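Local structure of extracellular ligand-binding receptor (Verminephrobacter eiseniae, 4M88) at residues A213-A216 with A217-A221; A191-I194 with A195-A199; K29-L32 with A33-K37; R268-Q271 with A272-E276; E58-A61 with E62-K66. The protein probably serves as the extracellular solute-binding component of an ABC transporter, capturing an amino acid or related ligand as leucine-binding-family proteins do. All coordinates share one frame; numbering follows the deposited sequence.

Contact 1 of 5, residues A213-A216 with A217-A221; sequences AGIA and ALRKA
Four successive i to i+4 hydrogen bonds, from the amides of Ala217, Leu218, Arg219 and Lys220 to the carbonyls of Ala213, Gly214, Ile215 and Ala216, make this the last regular stretch of helix 208-220. The straightest is Arg219 N to Ile215 O, at 2.9 Å with an N-H...O angle of 172°; in the other three the donor is tilted by about 25° from the carbonyl plane. Side chains of 217-220 mostly touch the backbone oxygens one turn back rather than other side chains. Leu218 leans over the Gly214 carbonyl, its CG 3.3 Å from Gly214 O, because CG stands beside the backbone N (chi1 -71°). CD1 follows at 3.6 Å from Gly214 O. Arg219 begins in the same way, CG lying 3.5 Å from Ile215 O, then bends at chi2 so that the guanidinium swings off the turn. Its NE bonds Gly246 O, and NH1 reaches Val223 O and Gln225 O. Lys220 lays CG 3.5 Å from Ala216 O before its extended chain runs outward. Ala217 CB sits 3.4 Å from Ala213 O, a small group on the flank that packs against helix 184-195. Ile215 and Leu218 turn to strand 227-229, as suits the helix of a beta-alpha-beta crossover, and Ala216 meets Val241 and Val242. The chemistry is thus divided: apolar carbons line the sides facing the sheet and helices 184-195 and 235-247, while the guanidinium binds carbonyls of the following loop and of Gly246 on helix 235-247, and so probably ties the helix end to both.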
loop_
_atom_site.group_PDB
_atom_site.type_symbol
_atom_site.label_atom_id
_atom_site.label_comp_id
_atom_site.label_asym_id
_atom_site.label_seq_id
_atom_site.Cartn_x
_atom_site.Cartn_y
_atom_site.Cartn_z
ATOM N N ALA A 213 16.144 3.439 -2.983
ATOM C CA ALA A 213 17.535 3.109 -3.275
ATOM C C ALA A 213 17.717 2.741 -4.741
ATOM O O ALA A 213 18.742 3.076 -5.336
ATOM C CB ALA A 213 18.013 1.983 -2.392
ATOM N N GLY A 214 16.723 2.054 -5.322
ATOM C CA GLY A 214 16.803 1.629 -6.708
ATOM C C GLY A 214 16.733 2.805 -7.660
ATOM O O GLY A 214 17.461 2.861 -8.652
ATOM N N ILE A 215 15.855 3.748 -7.362
ATOM C CA ILE A 215 15.787 4.962 -8.163
ATOM C C ILE A 215 17.126 5.687 -8.125
ATOM O O ILE A 215 17.643 6.100 -9.162
ATOM C CB ILE A 215 14.671 5.898 -7.681
ATOM C CG1 ILE A 215 13.304 5.256 -7.916
ATOM C CG2 ILE A 215 14.756 7.239 -8.404
ATOM C CD1 ILE A 215 12.138 6.034 -7.296
ATOM N N ALA A 216 17.698 5.839 -6.936
ATOM C CA ALA A 216 18.947 6.583 -6.817
ATOM C C ALA A 216 20.054 5.884 -7.589
ATOM O O ALA A 216 20.860 6.538 -8.253
ATOM C CB ALA A 216 19.334 6.756 -5.369
ATOM N N ALA A 217 20.089 4.556 -7.504
ATOM C CA ALA A 217 21.110 3.781 -8.198
ATOM C C ALA A 217 20.965 3.906 -9.711
ATOM O O ALA A 217 21.965 4.044 -10.432
ATOM C CB ALA A 217 21.046 2.326 -7.775
ATOM N N LEU A 218 19.727 3.842 -10.193
ATOM C CA LEU A 218 19.469 4.012 -11.619
ATOM C C LEU A 218 19.905 5.401 -12.114
ATOM O O LEU A 218 20.600 5.503 -13.125
ATOM C CB LEU A 218 17.998 3.730 -11.950
ATOM C CG LEU A 218 17.557 2.267 -11.863
ATOM C CD1 LEU A 218 16.037 2.157 -11.883
ATOM C CD2 LEU A 218 18.171 1.426 -13.001
ATOM N N ARG A 219 19.522 6.460 -11.403
ATOM C CA ARG A 219 19.920 7.814 -11.794
ATOM C C ARG A 219 21.444 7.960 -11.800
ATOM O O ARG A 219 22.018 8.556 -12.715
ATOM C CB ARG A 219 19.296 8.876 -10.873
ATOM C CG ARG A 219 17.793 9.034 -10.985
ATOM C CD ARG A 219 17.300 9.010 -12.413
ATOM N NE ARG A 219 15.921 9.486 -12.504
ATOM C CZ ARG A 219 15.092 9.217 -13.514
ATOM N NH1 ARG A 219 15.487 8.458 -14.538
ATOM N NH2 ARG A 219 13.861 9.713 -13.506
ATOM N N LYS A 220 22.099 7.392 -10.791
ATOM C CA LYS A 220 23.562 7.424 -10.725
ATOM C C LYS A 220 24.226 6.635 -11.858
ATOM O O LYS A 220 25.356 6.931 -12.246
ATOM C CB LYS A 220 24.054 6.903 -9.379
ATOM C CG LYS A 220 24.045 7.960 -8.304
ATOM C CD LYS A 220 24.731 7.473 -7.040
ATOM C CE LYS A 220 25.178 8.644 -6.180
ATOM N NZ LYS A 220 25.496 8.198 -4.791
ATOM N N ALA A 221 23.523 5.637 -12.388
ATOM C CA ALA A 221 24.033 4.873 -13.525
ATOM C C ALA A 221 23.652 5.532 -14.851
ATOM O O ALA A 221 23.805 4.927 -15.908
ATOM C CB ALA A 221 23.542 3.435 -13.480
#

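Contact 2 of 5, residues A191-I194 with A195-A199; sequences ARQI and AALGA
The peptide groups of Gln193 and Ile194 are the flat elements here, and each is approached from above its carbonyl plane. Ala196 N bonds Gln193 O from 64° out of that plane, while Leu197 N reaches Ile194 O at 3.1 Å from a similar position, 59° out. These i to i+3 bonds mark a helix C-terminus winding down, at the end of helix 184-195 in a Rossmann-like lobe of the periplasmic-binding-protein fold. Just before them, Ala195 N still makes the regular i to i+4 bond to Ala191 O at 2.9 Å, and the matching bond from Ala196 N to Arg192 O is weak, so Ala196 N is shared between two acceptors. Gly198 then leaves helical geometry with positive phi, the conformation in which glycine commonly ends helices. Leu197 folds back over the last turn: CG stands beside its own backbone N (chi1 -60°), which carries it to 3.3 Å from Gln193 O and sets CD1 4.0 Å from Ile194 CA. The other methyl, CD2, lies 4.3 Å from NE2 of the Gln193 amide. Ala195 CB rests 3.4 Å from Ala191 O, a methyl against a carbonyl, and the same side chain meets Val223 of a loop. Ile194 sends its branches to Val178 and Leu147 of the neighbouring strands and to Leu218 of helix 208-220, whereas Leu197 O accepts from Lys143 NZ. One water bridges the turn, donating to Ile194 O at 2.7 Å and accepting from Ala199 N at 3.1 Å.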
loop_
_atom_site.group_PDB
_atom_site.type_symbol
_atom_site.label_atom_id
_atom_site.label_comp_id
_atom_site.label_asym_id
_atom_site.label_seq_id
_atom_site.Cartn_x
_atom_site.Cartn_y
_atom_site.Cartn_z
ATOM N N ALA A 191 21.976 -1.699 -11.520
ATOM C CA ALA A 191 21.707 -0.487 -12.285
ATOM C C ALA A 191 22.603 -0.404 -13.513
ATOM O O ALA A 191 22.162 0.032 -14.578
ATOM C CB ALA A 191 21.865 0.755 -11.406
ATOM N N ARG A 192 23.859 -0.816 -13.359
ATOM C CA ARG A 192 24.789 -0.882 -14.490
ATOM C C ARG A 192 24.290 -1.850 -15.557
ATOM O O ARG A 192 24.416 -1.573 -16.754
ATOM C CB ARG A 192 26.198 -1.277 -14.039
ATOM C CG ARG A 192 27.100 -0.094 -13.724
ATOM C CD ARG A 192 28.570 -0.508 -13.599
ATOM N NE ARG A 192 28.870 -1.764 -14.289
ATOM C CZ ARG A 192 30.101 -2.210 -14.540
ATOM N NH1 ARG A 192 31.160 -1.497 -14.175
ATOM N NH2 ARG A 192 30.277 -3.369 -15.166
ATOM N N GLN A 193 23.737 -2.987 -15.133
ATOM C CA GLN A 193 23.158 -3.942 -16.083
ATOM C C GLN A 193 21.983 -3.318 -16.823
ATOM O O GLN A 193 21.883 -3.423 -18.045
ATOM C CB GLN A 193 22.707 -5.225 -15.374
ATOM C CG GLN A 193 21.815 -6.148 -16.230
ATOM C CD GLN A 193 22.593 -7.078 -17.164
ATOM O OE1 GLN A 193 23.818 -7.012 -17.250
ATOM N NE2 GLN A 193 21.874 -7.951 -17.868
ATOM N N ILE A 194 21.096 -2.658 -16.082
ATOM C CA ILE A 194 19.927 -2.028 -16.697
ATOM C C ILE A 194 20.345 -0.933 -17.672
ATOM O O ILE A 194 19.771 -0.792 -18.752
ATOM C CB ILE A 194 18.952 -1.507 -15.633
ATOM C CG1 ILE A 194 18.294 -2.705 -14.943
ATOM C CG2 ILE A 194 17.888 -0.574 -16.251
ATOM C CD1 ILE A 194 17.493 -2.364 -13.730
ATOM N N ALA A 195 21.378 -0.186 -17.312
ATOM C CA ALA A 195 21.874 0.887 -18.167
ATOM C C ALA A 195 22.357 0.373 -19.517
ATOM O O ALA A 195 22.375 1.112 -20.501
ATOM C CB ALA A 195 22.983 1.650 -17.467
ATOM N N ALA A 196 22.754 -0.893 -19.560
ATOM C CA ALA A 196 23.292 -1.482 -20.777
ATOM C C ALA A 196 22.219 -2.027 -21.726
ATOM O O ALA A 196 22.542 -2.457 -22.830
ATOM C CB ALA A 196 24.291 -2.574 -20.431
ATOM N N LEU A 197 20.956 -1.993 -21.307
ATOM C CA LEU A 197 19.881 -2.685 -22.034
ATOM C C LEU A 197 19.199 -1.897 -23.151
ATOM O O LEU A 197 18.560 -2.487 -24.019
ATOM C CB LEU A 197 18.813 -3.177 -21.056
ATOM C CG LEU A 197 19.334 -4.153 -20.010
ATOM C CD1 LEU A 197 18.203 -4.700 -19.162
ATOM C CD2 LEU A 197 20.068 -5.264 -20.705
ATOM N N GLY A 198 19.308 -0.574 -23.127
ATOM C CA GLY A 198 18.608 0.234 -24.114
ATOM C C GLY A 198 17.099 0.171 -23.945
ATOM O O GLY A 198 16.344 0.273 -24.919
ATOM N N ALA A 199 16.655 -0.001 -22.703
ATOM C CA ALA A 199 15.229 0.025 -22.410
ATOM C C ALA A 199 14.729 1.465 -22.438
ATOM O O ALA A 199 15.484 2.397 -22.153
ATOM C CB ALA A 199 14.946 -0.610 -21.058
HETATM O O HOH W 1 18.476 0.889 -20.404
#

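Contact 3 of 5, residues K29-L32 with A33-K37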
loop_
_atom_site.group_PDB
_atom_site.type_symbol
_atom_site.label_atom_id
_atom_site.label_comp_id
_atom_site.label_asym_id
_atom_site.label_seq_id
_atom_site.Cartn_x
_atom_site.Cartn_y
_atom_site.Cartn_z
ATOM N N LYS A 29 -4.620 6.725 13.596
ATOM C CA LYS A 29 -4.938 7.516 14.781
ATOM C C LYS A 29 -5.745 8.748 14.434
ATOM O O LYS A 29 -6.645 9.142 15.185
ATOM C CB LYS A 29 -3.657 7.949 15.488
ATOM C CG LYS A 29 -2.932 6.826 16.175
ATOM C CD LYS A 29 -1.627 7.351 16.731
ATOM C CE LYS A 29 -1.029 6.384 17.723
ATOM N NZ LYS A 29 0.386 6.709 18.026
ATOM N N ALA A 30 -5.409 9.368 13.305
ATOM C CA ALA A 30 -6.134 10.537 12.829
ATOM C C ALA A 30 -7.608 10.193 12.621
ATOM O O ALA A 30 -8.481 10.945 13.055
ATOM C CB ALA A 30 -5.514 11.085 11.549
ATOM N N TYR A 31 -7.897 9.061 11.988
ATOM C CA TYR A 31 -9.300 8.675 11.831
ATOM C C TYR A 31 -9.972 8.395 13.177
ATOM O O TYR A 31 -11.082 8.891 13.443
ATOM C CB TYR A 31 -9.499 7.468 10.913
ATOM C CG TYR A 31 -10.950 7.039 10.956
ATOM C CD1 TYR A 31 -11.932 7.807 10.339
ATOM C CD2 TYR A 31 -11.348 5.913 11.674
ATOM C CE1 TYR A 31 -13.274 7.448 10.408
ATOM C CE2 TYR A 31 -12.690 5.550 11.754
ATOM C CZ TYR A 31 -13.642 6.320 11.118
ATOM O OH TYR A 31 -14.974 5.956 11.177
ATOM N N LEU A 32 -9.321 7.586 14.013
ATOM C CA LEU A 32 -9.893 7.223 15.313
ATOM C C LEU A 32 -10.222 8.435 16.174
ATOM O O LEU A 32 -11.257 8.465 16.841
ATOM C CB LEU A 32 -8.974 6.261 16.067
ATOM C CG LEU A 32 -8.787 4.916 15.363
ATOM C CD1 LEU A 32 -8.023 3.966 16.267
ATOM C CD2 LEU A 32 -10.116 4.311 14.934
ATOM N N ALA A 33 -9.352 9.443 16.168
ATOM C CA ALA A 33 -9.624 10.666 16.905
ATOM C C ALA A 33 -10.842 11.401 16.344
ATOM O O ALA A 33 -11.660 11.942 17.099
ATOM C CB ALA A 33 -8.380 11.585 16.913
ATOM N N GLN A 34 -10.947 11.433 15.022
ATOM C CA GLN A 34 -12.065 12.054 14.331
ATOM C C GLN A 34 -13.328 11.265 14.689
ATOM O O GLN A 34 -14.356 11.842 15.059
ATOM C CB GLN A 34 -11.790 12.038 12.816
ATOM C CG GLN A 34 -12.643 12.973 11.958
ATOM C CD GLN A 34 -12.256 12.958 10.466
ATOM O OE1 GLN A 34 -12.209 11.902 9.832
ATOM N NE2 GLN A 34 -11.998 14.143 9.903
ATOM N N ALA A 35 -13.234 9.940 14.617
ATOM C CA ALA A 35 -14.367 9.071 14.950
ATOM C C ALA A 35 -14.819 9.264 16.394
ATOM O O ALA A 35 -16.020 9.314 16.671
ATOM C CB ALA A 35 -14.017 7.611 14.693
ATOM N N ASN A 36 -13.865 9.377 17.316
ATOM C CA ASN A 36 -14.216 9.574 18.728
ATOM C C ASN A 36 -14.796 10.952 19.027
ATOM O O ASN A 36 -15.668 11.088 19.889
ATOM C CB ASN A 36 -13.036 9.260 19.647
ATOM C CG ASN A 36 -12.728 7.768 19.705
ATOM O OD1 ASN A 36 -13.612 6.931 19.497
ATOM N ND2 ASN A 36 -11.474 7.432 19.964
ATOM N N LYS A 37 -14.315 11.970 18.318
ATOM C CA LYS A 37 -14.887 13.311 18.450
ATOM C C LYS A 37 -16.338 13.310 17.997
ATOM O O LYS A 37 -17.138 14.125 18.458
ATOM C CB LYS A 37 -14.103 14.325 17.616
ATOM C CG LYS A 37 -12.792 14.778 18.232
ATOM C CD LYS A 37 -12.302 16.057 17.551
ATOM C CE LYS A 37 -10.947 16.505 18.087
ATOM N NZ LYS A 37 -10.676 17.956 17.818
#
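Tyr31 lays its ring along the helix over the methyl of Ala35, one turn on. CB leaves the backbone heading away from 33-37, but CG is anti to the backbone N (chi1 173°), and this carries the ring forward along the helix, toward its C-terminal end. On one flank CD1 passes 4.1 Å from Gln34 OE1, the ring and the amide lying almost perpendicular at 87°. Farther out CE2 and CZ both lie 3.8 Å from Ala35 CB, and OH, at the tip, is still 4.0 Å from that methyl. Ala35 CB therefore sits over one face of the ring, 4.1 Å from the centroid and 26° off the normal, a CH-pi contact. The backbone supports the same pair: Ala35 N bonds Tyr31 O at 2.7 Å. Replacing Tyr31 by an alanine would probably uncover the Ala35 methyl and open a gap between this helix and helix 286-303. Asn36 bends back over Leu32 O, its CG 3.3 Å away, although the bond to that oxygen comes from Asn36 N. The amide tips lead elsewhere: Gln34 OE1 bonds Tyr292 OH, Gln34 NE2 bonds Glu269 O, and Asn36 OD1 bonds Leu46 N. Helix 18-37 links strands 4-11 and 45-52 as a beta-alpha-beta crossover, and each of its sides has its own neighbour: Leu32 and Ala35 rest on strand 45-52, Ala30 and Gln34 on helix 265-277, and the Tyr31 ring on Ala295 and Arg296 of helix 286-303.

Contact 4 of 5, residues R268-Q271 with A272-E276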
loop_
_atom_site.group_PDB
_atom_site.type_symbol
_atom_site.label_atom_id
_atom_site.label_comp_id
_atom_site.label_asym_id
_atom_site.label_seq_id
_atom_site.Cartn_x
_atom_site.Cartn_y
_atom_site.Cartn_z
ATOM N N ARG A 268 -10.478 16.077 1.857
ATOM C CA ARG A 268 -10.616 17.166 2.814
ATOM C C ARG A 268 -10.829 16.647 4.238
ATOM O O ARG A 268 -10.300 17.218 5.198
ATOM C CB ARG A 268 -11.758 18.094 2.408
ATOM C CG ARG A 268 -11.531 18.792 1.091
ATOM C CD ARG A 268 -12.784 19.546 0.650
ATOM N NE ARG A 268 -12.997 19.355 -0.779
ATOM C CZ ARG A 268 -14.104 18.864 -1.322
ATOM N NH1 ARG A 268 -15.137 18.534 -0.561
ATOM N NH2 ARG A 268 -14.182 18.721 -2.635
ATOM N N GLU A 269 -11.599 15.571 4.370
ATOM C CA GLU A 269 -11.831 14.942 5.672
ATOM C C GLU A 269 -10.554 14.321 6.251
ATOM O O GLU A 269 -10.295 14.410 7.454
ATOM C CB GLU A 269 -12.950 13.897 5.562
ATOM C CG GLU A 269 -14.309 14.539 5.266
ATOM C CD GLU A 269 -15.385 13.550 4.855
ATOM O OE1 GLU A 269 -15.050 12.450 4.359
ATOM O OE2 GLU A 269 -16.577 13.891 5.019
ATOM N N PHE A 270 -9.766 13.684 5.390
ATOM C CA PHE A 270 -8.468 13.174 5.784
ATOM C C PHE A 270 -7.581 14.332 6.238
ATOM O O PHE A 270 -6.965 14.272 7.290
ATOM C CB PHE A 270 -7.823 12.430 4.611
ATOM C CG PHE A 270 -6.332 12.259 4.741
ATOM C CD1 PHE A 270 -5.796 11.389 5.688
ATOM C CD2 PHE A 270 -5.467 12.948 3.895
ATOM C CE1 PHE A 270 -4.414 11.226 5.807
ATOM C CE2 PHE A 270 -4.091 12.793 4.005
ATOM C CZ PHE A 270 -3.562 11.927 4.962
ATOM N N GLN A 271 -7.513 15.395 5.440
ATOM C CA GLN A 271 -6.653 16.514 5.800
ATOM C C GLN A 271 -7.106 17.152 7.104
ATOM O O GLN A 271 -6.278 17.511 7.939
ATOM C CB GLN A 271 -6.570 17.533 4.663
ATOM C CG GLN A 271 -5.758 17.005 3.477
ATOM C CD GLN A 271 -6.264 17.544 2.152
ATOM O OE1 GLN A 271 -7.142 18.403 2.119
ATOM N NE2 GLN A 271 -5.717 17.039 1.055
ATOM N N ALA A 272 -8.414 17.264 7.300
ATOM C CA ALA A 272 -8.937 17.815 8.547
ATOM C C ALA A 272 -8.544 16.944 9.739
ATOM O O ALA A 272 -8.207 17.455 10.811
ATOM C CB ALA A 272 -10.445 17.968 8.470
ATOM N N ALA A 273 -8.589 15.631 9.550
ATOM C CA ALA A 273 -8.230 14.699 10.614
ATOM C C ALA A 273 -6.748 14.827 10.949
ATOM O O ALA A 273 -6.362 14.801 12.117
ATOM C CB ALA A 273 -8.599 13.262 10.222
HETATM N N MSE A 274 -5.917 14.971 9.920
HETATM C CA MSE A 274 -4.481 15.146 10.128
HETATM C C MSE A 274 -4.124 16.462 10.835
HETATM O O MSE A 274 -3.238 16.472 11.695
HETATM C CB MSE A 274 -3.713 15.000 8.804
HETATM C CG MSE A 274 -3.777 13.602 8.191
HETATM SE SE MSE A 274 -2.877 12.265 9.329
HETATM C CE MSE A 274 -1.042 12.831 9.079
ATOM N N LYS A 275 -4.806 17.567 10.508
ATOM C CA LYS A 275 -4.494 18.849 11.164
ATOM C C LYS A 275 -4.784 18.755 12.651
ATOM O O LYS A 275 -4.045 19.289 13.480
ATOM C CB LYS A 275 -5.336 20.030 10.662
ATOM C CG LYS A 275 -5.753 20.056 9.228
ATOM C CD LYS A 275 -4.582 20.200 8.286
ATOM C CE LYS A 275 -5.056 20.275 6.836
ATOM N NZ LYS A 275 -3.948 20.004 5.885
ATOM N N GLU A 276 -5.903 18.116 12.975
ATOM C CA GLU A 276 -6.329 17.977 14.360
ATOM C C GLU A 276 -5.346 17.129 15.174
ATOM O O GLU A 276 -4.943 17.509 16.275
ATOM C CB GLU A 276 -7.734 17.368 14.419
ATOM C CG GLU A 276 -8.822 18.241 13.792
ATOM C CD GLU A 276 -10.212 17.610 13.858
ATOM O OE1 GLU A 276 -10.330 16.378 13.649
ATOM O OE2 GLU A 276 -11.190 18.351 14.118
#
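Met274, present as selenomethionine, places CG over one face of the Phe270 ring, 3.9 Å from the centroid and 29° off the normal. CG approaches CE1 most closely, at 3.4 Å. SE follows obliquely, 4.9 Å from the centroid of the Phe270 ring, in a Met-aromatic contact. Phe270 presents that face because CG is anti to the backbone N (chi1 161°), which swings the ring along the helix; Met274 meets it with a chain bent at both chi2 and chi3. Tyr284 and Tyr292 make edge-to-face contacts with the same ring, so two tyrosines as well as the selenoether side chain surround it. Among the backbone hydrogen bonds, Ala272, Ala273, Met274 and Lys275 each donate to the carbonyl four residues earlier, the shortest being Ala272 N to Arg268 O at 2.8 Å. Aliphatic contacts with carbonyl oxygens form a third group. Ala273 CB lies 3.4 Å from Glu269 O. Lys275 curls across Gln271 O, with CD and CE both 3.2 Å from it, though an even shorter CG approach and an off-rotamer chi1 (-34°) make its exact path doubtful. The polar ends bond beyond the turn: Lys275 NZ to Tyr284 OH, Gln271 NE2 to Asp261 O and Pro259 O, and Gln271 OE1 to Lys262 NZ. Glu269 OE1 forms a salt bridge with Arg296 NH1. Dispersion and CH-pi attraction thus hold the side of helix 265-277 where Phe270, Ala273 and Met274 pack on helix 286-303 and the latter two on Ala30 of helix 18-37, while the buried Gln271 amide has hydrogen-bond partners for both its oxygen and its nitrogen.

Contact 5 of 5, residues E58-A61 with E62-K66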
loop_
_atom_site.group_PDB
_atom_site.type_symbol
_atom_site.label_atom_id
_atom_site.label_comp_id
_atom_site.label_asym_id
_atom_site.label_seq_id
_atom_site.Cartn_x
_atom_site.Cartn_y
_atom_site.Cartn_z
ATOM N N GLU A 58 8.931 -13.706 11.880
ATOM C CA GLU A 58 9.048 -14.180 13.257
ATOM C C GLU A 58 8.413 -13.197 14.221
ATOM O O GLU A 58 7.702 -13.594 15.142
ATOM C CB GLU A 58 10.509 -14.397 13.642
ATOM C CG GLU A 58 10.884 -15.853 13.808
ATOM C CD GLU A 58 9.942 -16.612 14.725
ATOM O OE1 GLU A 58 9.500 -16.054 15.756
ATOM O OE2 GLU A 58 9.645 -17.781 14.406
ATOM N N GLY A 59 8.658 -11.911 13.990
ATOM C CA GLY A 59 8.109 -10.879 14.847
ATOM C C GLY A 59 6.600 -10.842 14.742
ATOM O O GLY A 59 5.904 -10.631 15.739
ATOM N N PHE A 60 6.082 -11.049 13.536
ATOM C CA PHE A 60 4.634 -11.060 13.366
ATOM C C PHE A 60 4.010 -12.248 14.087
ATOM O O PHE A 60 3.019 -12.096 14.805
ATOM C CB PHE A 60 4.232 -11.095 11.900
ATOM C CG PHE A 60 2.770 -10.848 11.689
ATOM C CD1 PHE A 60 2.291 -9.558 11.576
ATOM C CD2 PHE A 60 1.870 -11.904 11.645
ATOM C CE1 PHE A 60 0.932 -9.311 11.388
ATOM C CE2 PHE A 60 0.510 -11.672 11.469
ATOM C CZ PHE A 60 0.042 -10.374 11.336
ATOM N N ALA A 61 4.586 -13.427 13.874
ATOM C CA ALA A 61 4.135 -14.648 14.542
ATOM C C ALA A 61 4.092 -14.480 16.055
ATOM O O ALA A 61 3.159 -14.945 16.716
ATOM C CB ALA A 61 5.034 -15.816 14.171
ATOM N N GLU A 62 5.116 -13.831 16.606
ATOM C CA GLU A 62 5.169 -13.556 18.041
ATOM C C GLU A 62 4.074 -12.602 18.512
ATOM O O GLU A 62 3.469 -12.804 19.566
ATOM C CB GLU A 62 6.534 -12.972 18.414
ATOM C CG GLU A 62 7.688 -13.939 18.251
ATOM C CD GLU A 62 9.034 -13.281 18.507
ATOM O OE1 GLU A 62 9.048 -12.117 18.969
ATOM O OE2 GLU A 62 10.073 -13.928 18.245
ATOM N N GLN A 63 3.827 -11.546 17.747
ATOM C CA GLN A 63 2.866 -10.525 18.174
ATOM C C GLN A 63 1.400 -10.896 17.976
ATOM O O GLN A 63 0.535 -10.391 18.688
ATOM C CB GLN A 63 3.149 -9.192 17.475
ATOM C CG GLN A 63 4.491 -8.578 17.871
ATOM C CD GLN A 63 4.659 -8.492 19.372
ATOM O OE1 GLN A 63 3.721 -8.160 20.102
ATOM N NE2 GLN A 63 5.850 -8.824 19.849
ATOM N N PHE A 64 1.115 -11.755 17.007
ATOM C CA PHE A 64 -0.268 -12.061 16.678
ATOM C C PHE A 64 -1.090 -12.576 17.868
ATOM O O PHE A 64 -2.143 -12.009 18.157
ATOM C CB PHE A 64 -0.372 -12.998 15.465
ATOM C CG PHE A 64 -1.787 -13.257 15.014
ATOM C CD1 PHE A 64 -2.417 -12.396 14.133
ATOM C CD2 PHE A 64 -2.482 -14.378 15.470
ATOM C CE1 PHE A 64 -3.726 -12.636 13.711
ATOM C CE2 PHE A 64 -3.776 -14.634 15.051
ATOM C CZ PHE A 64 -4.409 -13.757 14.172
ATOM N N PRO A 65 -0.612 -13.627 18.568
ATOM C CA PRO A 65 -1.450 -14.096 19.679
ATOM C C PRO A 65 -1.545 -13.068 20.811
ATOM O O PRO A 65 -2.587 -12.978 21.470
ATOM C CB PRO A 65 -0.724 -15.368 20.156
ATOM C CG PRO A 65 0.672 -15.237 19.650
ATOM C CD PRO A 65 0.536 -14.523 18.343
ATOM N N LYS A 66 -0.491 -12.284 21.020
ATOM C CA LYS A 66 -0.548 -11.232 22.037
ATOM C C LYS A 66 -1.605 -10.201 21.661
ATOM O O LYS A 66 -2.334 -9.705 22.519
ATOM C CB LYS A 66 0.817 -10.560 22.198
ATOM C CG LYS A 66 1.910 -11.509 22.635
ATOM C CD LYS A 66 3.267 -10.821 22.644
ATOM C CE LYS A 66 4.276 -11.599 23.469
ATOM N NZ LYS A 66 5.607 -10.927 23.486
#
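Phe60 lies side by side with Phe64, one turn on, both rings reaching off the helix in the same direction. They meet obliquely through single carbons, Phe60 CE2 and Phe64 CD1, 4.0 Å apart. Beneath the rings Phe64 N bonds Phe60 O at 2.9 Å. On another side two carboxylates approach: Glu58 OE1 and Glu62 OE2 stand 3.3 Å apart, their planes turned by 52°. This like-charge pair is probably tolerated because each partner is bridged through its other oxygen, Glu58 OE2 to Arg86 NH2 and Glu62 OE1 to Arg54 NH2. Glu62 CG sits beside the backbone N (chi1 -67°), which presses it to 3.1 Å from Glu58 O, and the extended chain then carries its carboxylate across the Glu58 side chain, at about a right angle to it. With an alanine in place of Glu62, Arg54 would probably be left without its salt-bridge mate, and Glu58 O would lose the CG methylene packed against it. Pro65 breaks the backbone ladder: lacking an N-H, it sets CD 3.1 Å from Ala61 O, where a regular turn would place a hydrogen bond, and the helix kinks there. Helix 57-68 follows strand 45-52 in the sequence and packs on helix 81-89, where Phe60 meets Ala83 and Met87 and Ala61 meets Arg86; Phe64 goes farther on, to Leu92, Leu93 and Ala96 in the loop after that helix.

Along the chain the order is contact 3, contact 5, contact 2, contact 1, contact 4. Contacts 1 and 2 lie on adjoining helices, 208-220 and 184-195, with centres 11 Å apart; Ala221 CB meets Ala191 CB at 3.8 Å, and strand 201-205 of the seven-stranded mixed sheet separates the helices in sequence. Contacts 3 and 4 form a second pair, 10 Å between centres, joining helix 18-37 to helix 265-277. Contact 5, about 26 Å from contact 3 between centres, belongs with the five-stranded parallel sheet. Contacts 2 and 3 are about 48 Å apart between centres, consistent with two lobes; family members bind ligand in the cleft between such lobes, and these contacts are probably part of the lobe scaffolds.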